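PDB 3BGH: putative neuraminyllactose-binding hemagglutinin homolog from Helicobacter pylori, which is of unsettled function but is probably an outer-membrane lipoprotein adhesin of the flagellar sheath that binds neuraminyllactose. Local coordinates for residues A[87-90]-A[91-94]; A[199-202]-A[203-207]. One frame throughout, in Å; residues are numbered along the deposited sequence.

Contact 1 of 2, residues A[87-90]-A[91-94]; sequences EIPQ and DIKE
The entry into the short helix 90-95 is built here, with Pro89 as N-cap and Ile88, Ile92 and Lys93 folded round the first turn. Pro89 O receives Lys93 N at 3.0 Å with an N-H...O angle of 163°, the donor lying in the carbonyl plane. Ile92 N also approaches Pro89 O, but its angle of 125° makes that bond weak, so the cap residue's carbonyl serves two amides unequally. One residue on, Glu94 N bonds to Gln90 O at 2.8 Å and continues the helical pattern.

Lys93 also bonds through its side chain to the carbonyl just before Pro89: NZ reaches Ile88 O at 2.9 Å, tilted from the carbonyl plane. Bends at chi3 and chi4 turn the lysine chain back over the residues preceding the helix, while its CG rests 3.8 Å from Ile88 CG2. The same methyl meets Ile92 CG2 at 3.8 Å, the two isoleucine side chains crossing at about a right angle. Beside them Pro89 CG packs 3.6 Å from Ile92 CG1, ring and branch pointing the same way. Ile88 and Ile92 both also touch Val40 of strand 38-48, and Ile88 and Pro89 touch Phe82 of strand 78-82, which places this apolar cluster against the sheet. On the outer side, Gln90 NE2 lies 3.5 Å from Glu94 CG, with the amide and carboxylate planes 14° apart. The whole is a helix N-terminus in which the carbonyl of the N-cap, Pro89, starts the i to i+4 pattern, while Ile88 and Ile92 pack the turn against the sheet.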
ATOM      1  N   GLU A  87     -20.671 -15.800 -10.176  1.00 86.82           N
ATOM      2  CA  GLU A  87     -21.788 -16.501  -9.518  1.00 86.88           C
ATOM      3  C   GLU A  87     -23.105 -15.732  -9.592  1.00 86.89           C
ATOM      4  O   GLU A  87     -24.106 -16.175  -9.020  1.00 87.48           O
ATOM      5  CB  GLU A  87     -21.488 -16.799  -8.047  1.00 86.75           C
ATOM      6  CG  GLU A  87     -20.229 -17.614  -7.779  1.00 86.77           C
ATOM      7  CD  GLU A  87     -19.961 -17.813  -6.280  1.00 87.12           C
ATOM      8  OE1 GLU A  87     -20.681 -17.219  -5.432  1.00 86.05           O
ATOM      9  OE2 GLU A  87     -19.020 -18.573  -5.949  1.00 88.33           O
ATOM     10  N   ILE A  88     -23.118 -14.585 -10.268  1.00 86.62           N
ATOM     11  CA  ILE A  88     -24.351 -13.807 -10.350  1.00 86.15           C
ATOM     12  C   ILE A  88     -25.221 -14.341 -11.485  1.00 86.34           C
ATOM     13  O   ILE A  88     -24.817 -14.300 -12.657  1.00 86.41           O
ATOM     14  CB  ILE A  88     -24.110 -12.285 -10.506  1.00 85.94           C
ATOM     15  CG1 ILE A  88     -23.302 -11.733  -9.330  1.00 85.29           C
ATOM     16  CG2 ILE A  88     -25.443 -11.546 -10.599  1.00 85.10           C
ATOM     17  CD1 ILE A  88     -22.646 -10.383  -9.619  1.00 83.57           C
ATOM     18  N   PRO A  89     -26.404 -14.876 -11.136  1.00 86.29           N
ATOM     19  CA  PRO A  89     -27.376 -15.337 -12.132  1.00 86.31           C
ATOM     20  C   PRO A  89     -28.032 -14.194 -12.920  1.00 86.31           C
ATOM     21  O   PRO A  89     -28.228 -13.087 -12.389  1.00 85.73           O
ATOM     22  CB  PRO A  89     -28.418 -16.086 -11.289  1.00 86.36           C
ATOM     23  CG  PRO A  89     -28.309 -15.504  -9.924  1.00 86.00           C
ATOM     24  CD  PRO A  89     -26.870 -15.108  -9.756  1.00 86.26           C
ATOM     25  N   GLN A  90     -28.372 -14.489 -14.176  1.00 86.20           N
ATOM     26  CA  GLN A  90     -29.010 -13.531 -15.079  1.00 86.39           C
ATOM     27  C   GLN A  90     -30.229 -12.861 -14.484  1.00 85.89           C
ATOM     28  O   GLN A  90     -30.391 -11.646 -14.589  1.00 85.69           O
ATOM     29  CB  GLN A  90     -29.403 -14.212 -16.382  1.00 86.52           C
ATOM     30  CG  GLN A  90     -28.366 -14.070 -17.457  1.00 88.60           C
ATOM     31  CD  GLN A  90     -28.557 -12.819 -18.308  1.00 91.77           C
ATOM     32  OE1 GLN A  90     -28.082 -12.759 -19.446  1.00 93.04           O
ATOM     33  NE2 GLN A  90     -29.265 -11.822 -17.771  1.00 92.71           N
ATOM     34  N   ASP A  91     -31.096 -13.657 -13.867  1.00 85.62           N
ATOM     35  CA  ASP A  91     -32.268 -13.111 -13.200  1.00 85.28           C
ATOM     36  C   ASP A  91     -31.904 -11.884 -12.359  1.00 84.31           C
ATOM     37  O   ASP A  91     -32.619 -10.874 -12.351  1.00 83.73           O
ATOM     38  CB  ASP A  91     -32.895 -14.154 -12.290  1.00 85.50           C
ATOM     39  CG  ASP A  91     -34.316 -13.803 -11.920  1.00 88.20           C
ATOM     40  OD1 ASP A  91     -34.543 -12.821 -11.150  1.00 89.81           O
ATOM     41  OD2 ASP A  91     -35.214 -14.510 -12.434  1.00 91.38           O
ATOM     42  N   ILE A  92     -30.790 -12.009 -11.639  1.00 83.58           N
ATOM     43  CA  ILE A  92     -30.285 -10.945 -10.783  1.00 82.43           C
ATOM     44  C   ILE A  92     -29.704  -9.818 -11.631  1.00 81.71           C
ATOM     45  O   ILE A  92     -30.156  -8.692 -11.506  1.00 81.68           O
ATOM     46  CB  ILE A  92     -29.263 -11.475  -9.751  1.00 82.49           C
ATOM     47  CG1 ILE A  92     -29.914 -12.509  -8.810  1.00 81.37           C
ATOM     48  CG2 ILE A  92     -28.645 -10.324  -8.986  1.00 82.13           C
ATOM     49  CD1 ILE A  92     -31.056 -11.969  -7.977  1.00 80.21           C
ATOM     50  N   LYS A  93     -28.751 -10.118 -12.514  1.00 80.79           N
ATOM     51  CA  LYS A  93     -28.194  -9.098 -13.409  1.00 80.78           C
ATOM     52  C   LYS A  93     -29.294  -8.196 -14.006  1.00 80.88           C
ATOM     53  O   LYS A  93     -29.147  -6.972 -14.047  1.00 80.47           O
ATOM     54  CB  LYS A  93     -27.379  -9.703 -14.562  1.00 80.49           C
ATOM     55  CG  LYS A  93     -26.124 -10.515 -14.214  1.00 80.59           C
ATOM     56  CD  LYS A  93     -25.197 -10.577 -15.451  1.00 80.94           C
ATOM     57  CE  LYS A  93     -24.581 -11.947 -15.701  1.00 83.05           C
ATOM     58  NZ  LYS A  93     -23.668 -12.416 -14.609  1.00 83.57           N
ATOM     59  N   GLU A  94     -30.393  -8.805 -14.458  1.00 81.09           N
ATOM     60  CA  GLU A  94     -31.474  -8.058 -15.128  1.00 81.62           C
ATOM     61  C   GLU A  94     -32.193  -7.072 -14.204  1.00 80.73           C
ATOM     62  O   GLU A  94     -32.701  -6.035 -14.659  1.00 80.36           O
ATOM     63  CB  GLU A  94     -32.495  -9.002 -15.795  1.00 82.34           C
ATOM     64  CG  GLU A  94     -31.971  -9.715 -17.069  1.00 85.60           C
ATOM     65  CD  GLU A  94     -32.155  -8.910 -18.378  1.00 89.39           C
ATOM     66  OE1 GLU A  94     -32.932  -7.906 -18.403  1.00 90.60           O
ATOM     67  OE2 GLU A  94     -31.515  -9.307 -19.392  1.00 90.05           O
TER

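Contact 2 of 2, residues A[199-202]-A[203-207]; sequences HKVM and VHITK
Four successive i to i+4 backbone bonds run from Val203 N to His199 O through Thr206 N to Met202 O, and the straightest, Ile205 N to Val201 O, measures 2.9 Å with an N-H...O angle of 171°. Val203 sets CG2 over one face of the His199 ring, 4.1 Å from its centroid and 17° off the normal, a CH-pi contact displaced toward the rim near NE2. A second CH-pi pair follows one residue on: Lys200 CG stands over a face of His204 at 4.1 Å from the ring centroid, and further along the extended lysine chain CE comes to 3.6 Å from His204 CE1. With CG anti to the backbone N, that chain passes across the imidazole, and its NZ ends in a hydrogen bond to Asp151 O.

These pairs share an amphipathic helix, 186-208, laid on the mixed sheet: Val201 and Ile205 reach Leu132 and Leu134 of strand 123-137; Val201 also touches Leu64 and Ile205 touches Leu68, both of helix 54-73. Side by side and pointing the same way, they touch through Val201 CG1 and Ile205 CD1 at 3.8 Å.

Thr206 OG1 lies 2.7 Å from Met202 O and 3.0 Å from Val203 O, two acceptors competing for one hydroxyl proton. Its chi1 of 49° tucks the oxygen back against the preceding turn, while CG2 touches Met202 CE, the two side chains crossing at about a right angle.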
ATOM      1  N   HIS A 199     -12.393   0.778  10.991  1.00 49.82           N
ATOM      2  CA  HIS A 199     -13.206   1.940  11.333  1.00 51.63           C
ATOM      3  C   HIS A 199     -13.191   2.962  10.171  1.00 51.66           C
ATOM      4  O   HIS A 199     -14.255   3.276   9.652  1.00 52.17           O
ATOM      5  CB  HIS A 199     -12.736   2.557  12.674  1.00 52.02           C
ATOM      6  CG  HIS A 199     -13.491   3.792  13.093  1.00 56.26           C
ATOM      7  ND1 HIS A 199     -14.702   3.747  13.760  1.00 56.69           N
ATOM      8  CD2 HIS A 199     -13.171   5.109  12.990  1.00 59.32           C
ATOM      9  CE1 HIS A 199     -15.109   4.976  14.026  1.00 57.86           C
ATOM     10  NE2 HIS A 199     -14.197   5.823  13.574  1.00 61.86           N
ATOM     11  N   LYS A 200     -12.001   3.423   9.736  1.00 50.58           N
ATOM     12  CA  LYS A 200     -11.898   4.331   8.593  1.00 49.90           C
ATOM     13  C   LYS A 200     -12.594   3.845   7.308  1.00 50.02           C
ATOM     14  O   LYS A 200     -13.239   4.664   6.637  1.00 50.34           O
ATOM     15  CB  LYS A 200     -10.440   4.710   8.272  1.00 50.12           C
ATOM     16  CG  LYS A 200     -10.334   5.817   7.207  1.00 48.77           C
ATOM     17  CD  LYS A 200      -8.897   6.086   6.701  1.00 49.86           C
ATOM     18  CE  LYS A 200      -8.814   7.358   5.832  1.00 48.29           C
ATOM     19  NZ  LYS A 200      -7.424   7.792   5.463  1.00 48.44           N
ATOM     20  N   VAL A 201     -12.465   2.559   6.951  1.00 48.63           N
ATOM     21  CA  VAL A 201     -13.147   2.069   5.728  1.00 49.09           C
ATOM     22  C   VAL A 201     -14.693   2.200   5.853  1.00 49.31           C
ATOM     23  O   VAL A 201     -15.368   2.737   4.972  1.00 49.02           O
ATOM     24  CB  VAL A 201     -12.747   0.588   5.295  1.00 48.04           C
ATOM     25  CG1 VAL A 201     -13.577   0.128   4.152  1.00 44.65           C
ATOM     26  CG2 VAL A 201     -11.289   0.525   4.880  1.00 48.05           C
ATOM     27  N   MET A 202     -15.233   1.690   6.939  1.00 49.59           N
ATOM     28  CA  MET A 202     -16.672   1.715   7.124  1.00 50.05           C
ATOM     29  C   MET A 202     -17.225   3.143   7.137  1.00 51.09           C
ATOM     30  O   MET A 202     -18.266   3.384   6.548  1.00 52.20           O
ATOM     31  CB  MET A 202     -17.059   0.963   8.392  1.00 49.92           C
ATOM     32  CG  MET A 202     -17.099  -0.568   8.237  1.00 47.02           C
ATOM     33  SD  MET A 202     -18.219  -1.141   6.983  1.00 42.75           S
ATOM     34  CE  MET A 202     -19.747  -0.440   7.572  1.00 44.81           C
ATOM     35  N   VAL A 203     -16.538   4.081   7.795  1.00 52.00           N
ATOM     36  CA  VAL A 203     -16.972   5.477   7.853  1.00 52.65           C
ATOM     37  C   VAL A 203     -16.970   6.126   6.472  1.00 53.07           C
ATOM     38  O   VAL A 203     -17.887   6.860   6.110  1.00 54.33           O
ATOM     39  CB  VAL A 203     -16.043   6.326   8.745  1.00 53.42           C
ATOM     40  CG1 VAL A 203     -16.326   7.812   8.560  1.00 52.64           C
ATOM     41  CG2 VAL A 203     -16.202   5.974  10.223  1.00 53.25           C
ATOM     42  N   HIS A 204     -15.920   5.896   5.700  1.00 52.67           N
ATOM     43  CA  HIS A 204     -15.825   6.540   4.412  1.00 51.66           C
ATOM     44  C   HIS A 204     -16.828   5.932   3.453  1.00 51.28           C
ATOM     45  O   HIS A 204     -17.467   6.653   2.740  1.00 51.12           O
ATOM     46  CB  HIS A 204     -14.392   6.480   3.860  1.00 50.79           C
ATOM     47  CG  HIS A 204     -13.456   7.455   4.509  1.00 50.31           C
ATOM     48  ND1 HIS A 204     -12.536   8.194   3.795  1.00 47.05           N
ATOM     49  CD2 HIS A 204     -13.296   7.809   5.807  1.00 49.72           C
ATOM     50  CE1 HIS A 204     -11.858   8.964   4.626  1.00 49.14           C
ATOM     51  NE2 HIS A 204     -12.296   8.749   5.855  1.00 47.67           N
ATOM     52  N   ILE A 205     -16.972   4.614   3.435  1.00 51.86           N
ATOM     53  CA  ILE A 205     -17.936   4.007   2.539  1.00 52.98           C
ATOM     54  C   ILE A 205     -19.374   4.343   2.930  1.00 54.23           C
ATOM     55  O   ILE A 205     -20.188   4.607   2.068  1.00 54.60           O
ATOM     56  CB  ILE A 205     -17.804   2.498   2.435  1.00 52.48           C
ATOM     57  CG1 ILE A 205     -16.625   2.114   1.549  1.00 51.91           C
ATOM     58  CG2 ILE A 205     -19.069   1.910   1.770  1.00 52.80           C
ATOM     59  CD1 ILE A 205     -16.310   0.616   1.570  1.00 50.31           C
ATOM     60  N   THR A 206     -19.691   4.323   4.220  1.00 55.65           N
ATOM     61  CA  THR A 206     -21.060   4.603   4.631  1.00 57.09           C
ATOM     62  C   THR A 206     -21.408   6.025   4.239  1.00 57.96           C
ATOM     63  O   THR A 206     -22.535   6.268   3.809  1.00 57.81           O
ATOM     64  CB  THR A 206     -21.299   4.426   6.142  1.00 57.28           C
ATOM     65  OG1 THR A 206     -20.268   5.125   6.855  1.00 58.19           O
ATOM     66  CG2 THR A 206     -21.298   2.952   6.525  1.00 55.66           C
ATOM     67  N   LYS A 207     -20.458   6.961   4.371  1.00 58.37           N
ATOM     68  CA  LYS A 207     -20.725   8.334   3.941  1.00 58.83           C
ATOM     69  C   LYS A 207     -20.769   8.458   2.416  1.00 59.12           C
ATOM     70  O   LYS A 207     -21.513   9.313   1.880  1.00 59.29           O
ATOM     71  CB  LYS A 207     -19.775   9.351   4.570  1.00 60.07           C
ATOM     72  CG  LYS A 207     -20.039   9.506   6.067  1.00 62.63           C
ATOM     73  CD  LYS A 207     -18.894  10.195   6.835  1.00 66.08           C
ATOM     74  CE  LYS A 207     -19.254  10.289   8.339  1.00 67.40           C
ATOM     75  NZ  LYS A 207     -18.344  11.208   9.103  1.00 72.82           N
TER

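Contacts 1 and 2 do not touch: their centres lie 28 Å apart and their nearest atoms about 17 Å. They come in series along the chain, and both lie within the region assigned to the neuraminyllactose-binding hemagglutinin family. The mixed beta-sheet relates them. Residues 87-94, largely exposed, sit near its 78-82 edge, whereas 199-207 lie against strands 123-137 and 144-161 and helix 54-73; the centre of contact 1 is 24 Å from the centre of the chain, that of contact 2 is 7 Å. Contact 1 is at the start of a peripheral helix, while contact 2 lies within a long one packed against the sheet. Neither contact includes a bound ligand, so their positions identify no receptor-binding site.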